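Glycosylation Associate Protein 3 (Streptococcus agalactiae serotype V, PDB 6OYC) is an accessory Sec system protein that belongs to the Gap123 complex and probably assists glycosylation and secretion, perhaps by binding sugar. Local coordinates at residues Y239-F244 / S286-H291. Numbering follows the deposited sequence.
Sequences YYAKKF and SPNVKH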
loop_
_atom_site.group_PDB
_atom_site.type_symbol
_atom_site.label_atom_id
_atom_site.label_comp_id
_atom_site.label_asym_id
_atom_site.label_seq_id
_atom_site.Cartn_x
_atom_site.Cartn_y
_atom_site.Cartn_z
ATOM N N TYR C 239 -13.870 7.889 -7.966
ATOM C CA TYR C 239 -13.765 7.664 -9.401
ATOM C C TYR C 239 -14.967 6.884 -9.920
ATOM O O TYR C 239 -15.557 7.233 -10.951
ATOM C CB TYR C 239 -12.465 6.920 -9.707
ATOM C CG TYR C 239 -12.407 6.352 -11.103
ATOM C CD1 TYR C 239 -11.906 7.106 -12.162
ATOM C CD2 TYR C 239 -12.854 5.065 -11.364
ATOM C CE1 TYR C 239 -11.847 6.585 -13.447
ATOM C CE2 TYR C 239 -12.809 4.541 -12.639
ATOM C CZ TYR C 239 -12.304 5.303 -13.680
ATOM O OH TYR C 239 -12.255 4.767 -14.951
ATOM N N TYR C 240 -15.331 5.808 -9.226
ATOM C CA TYR C 240 -16.507 5.050 -9.623
ATOM C C TYR C 240 -17.759 5.933 -9.617
ATOM O O TYR C 240 -18.583 5.852 -10.538
ATOM C CB TYR C 240 -16.661 3.826 -8.712
ATOM C CG TYR C 240 -15.528 2.823 -8.892
ATOM C CD1 TYR C 240 -15.084 2.478 -10.161
ATOM C CD2 TYR C 240 -14.888 2.244 -7.800
ATOM C CE1 TYR C 240 -14.053 1.577 -10.342
ATOM C CE2 TYR C 240 -13.853 1.330 -7.977
ATOM C CZ TYR C 240 -13.436 1.008 -9.251
ATOM O OH TYR C 240 -12.407 0.118 -9.464
ATOM N N ALA C 241 -17.893 6.818 -8.617
ATOM C CA ALA C 241 -19.073 7.673 -8.546
ATOM C C ALA C 241 -19.126 8.658 -9.706
ATOM O O ALA C 241 -20.218 9.025 -10.150
ATOM C CB ALA C 241 -19.124 8.425 -7.218
ATOM N N LYS C 242 -17.978 9.089 -10.220
ATOM C CA LYS C 242 -18.036 9.990 -11.355
ATOM C C LYS C 242 -18.395 9.242 -12.634
ATOM O O LYS C 242 -19.097 9.784 -13.494
ATOM C CB LYS C 242 -16.714 10.738 -11.486
ATOM C CG LYS C 242 -16.419 11.283 -12.861
ATOM C CD LYS C 242 -16.912 12.708 -13.025
ATOM C CE LYS C 242 -16.487 13.270 -14.403
ATOM N NZ LYS C 242 -16.873 14.708 -14.624
ATOM N N LYS C 243 -17.958 7.992 -12.756
ATOM C CA LYS C 243 -18.305 7.190 -13.920
ATOM C C LYS C 243 -19.735 6.660 -13.874
ATOM O O LYS C 243 -20.297 6.392 -14.938
ATOM C CB LYS C 243 -17.327 6.019 -14.065
ATOM C CG LYS C 243 -15.960 6.418 -14.574
ATOM C CD LYS C 243 -16.051 6.972 -15.997
ATOM C CE LYS C 243 -15.249 6.133 -16.986
ATOM N NZ LYS C 243 -15.938 5.994 -18.305
ATOM N N PHE C 244 -20.334 6.503 -12.687
ATOM C CA PHE C 244 -21.657 5.887 -12.532
ATOM C C PHE C 244 -22.547 6.722 -11.622
ATOM O O PHE C 244 -22.663 6.441 -10.424
ATOM C CB PHE C 244 -21.558 4.467 -11.978
ATOM C CG PHE C 244 -20.658 3.552 -12.772
ATOM C CD1 PHE C 244 -21.039 3.086 -14.018
ATOM C CD2 PHE C 244 -19.435 3.135 -12.254
ATOM C CE1 PHE C 244 -20.215 2.231 -14.745
ATOM C CE2 PHE C 244 -18.601 2.281 -12.979
ATOM C CZ PHE C 244 -18.993 1.832 -14.228
ATOM N N SER C 286 -19.569 16.786 -5.386
ATOM C CA SER C 286 -20.294 15.794 -6.174
ATOM C C SER C 286 -21.481 15.242 -5.388
ATOM O O SER C 286 -21.300 14.740 -4.269
ATOM C CB SER C 286 -19.372 14.648 -6.587
ATOM O OG SER C 286 -18.409 15.099 -7.521
ATOM N N PRO C 287 -22.694 15.277 -5.948
ATOM C CA PRO C 287 -23.891 14.903 -5.169
ATOM C C PRO C 287 -24.019 13.422 -4.849
ATOM O O PRO C 287 -24.742 13.092 -3.898
ATOM C CB PRO C 287 -25.050 15.366 -6.058
ATOM C CG PRO C 287 -24.473 15.349 -7.457
ATOM C CD PRO C 287 -23.027 15.764 -7.298
ATOM N N ASN C 288 -23.383 12.516 -5.593
ATOM C CA ASN C 288 -23.435 11.099 -5.234
ATOM C C ASN C 288 -22.223 10.639 -4.424
ATOM O O ASN C 288 -22.005 9.428 -4.290
ATOM C CB ASN C 288 -23.603 10.208 -6.476
ATOM C CG ASN C 288 -22.528 10.431 -7.524
ATOM O OD1 ASN C 288 -21.931 11.504 -7.616
ATOM N ND2 ASN C 288 -22.293 9.409 -8.337
ATOM N N VAL C 289 -21.436 11.563 -3.875
ATOM C CA VAL C 289 -20.407 11.223 -2.902
ATOM C C VAL C 289 -20.871 11.716 -1.542
ATOM O O VAL C 289 -21.029 12.924 -1.333
ATOM C CB VAL C 289 -19.038 11.819 -3.265
ATOM C CG1 VAL C 289 -18.075 11.629 -2.103
ATOM C CG2 VAL C 289 -18.485 11.178 -4.542
ATOM N N LYS C 290 -21.086 10.783 -0.623
ATOM C CA LYS C 290 -21.423 11.084 0.757
ATOM C C LYS C 290 -20.202 10.867 1.651
ATOM O O LYS C 290 -19.349 10.018 1.376
ATOM C CB LYS C 290 -22.581 10.196 1.229
ATOM C CG LYS C 290 -23.871 10.346 0.403
ATOM C CD LYS C 290 -24.318 11.804 0.293
ATOM C CE LYS C 290 -25.410 11.991 -0.774
ATOM N NZ LYS C 290 -25.311 13.329 -1.456
ATOM N N HIS C 291 -20.138 11.620 2.743
ATOM C CA HIS C 291 -18.995 11.615 3.650
ATOM C C HIS C 291 -19.430 11.192 5.044
ATOM O O HIS C 291 -20.386 11.742 5.590
ATOM C CB HIS C 291 -18.358 13.001 3.709
ATOM C CG HIS C 291 -18.111 13.598 2.364
ATOM N ND1 HIS C 291 -16.848 13.702 1.817
ATOM C CD2 HIS C 291 -18.965 14.115 1.449
ATOM C CE1 HIS C 291 -16.935 14.268 0.627
ATOM N NE2 HIS C 291 -18.209 14.520 0.377
#
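N288 turns its CG in between its own backbone N and carbonyl carbon (chi1 56°), and this swings the side-chain amide across to the last turn of the helix 231-243, where it meets A241. On V289 the branch CG2 lies anti to the carbonyl carbon and beside the backbone N, which brings that methyl up to A241 as well. Helix 231-243 is the crossover of a beta-alpha-beta unit joining the parallel strands 223-227 and 248-251, and 289-291 lies next to 248-251; the helix C-terminus thus packs against the turn and the first residue of the outermost strand. A type I turn from S286 to V289 leads into that strand: P287, with its ring-restricted phi, suits the second position, and V289 N closes the turn on S286 O at 3.2 Å. Asparagine suits the third position, since it readily adopts the backbone angles there and its side chain offers an N-H donor. Near a helix end, carbonyls lack further amides of the helix to bind, and N288 ND2 supplies one to A241 O at 2.8 Å. The bond is fairly straight (159° at the hydrogen), and the oxygen lies close to the amide plane of N288, while the donor stands tilted 32° from the carbonyl plane. The same ND2 has a weak second bond to I247 O, so the amide bridges the helix end and the chain entering strand 248-251. Alanine is small enough to let the two segments approach: A241 CB, also touching A249, meets V289 CG2 at 3.9 Å and N288 ND2 at 3.5 Å.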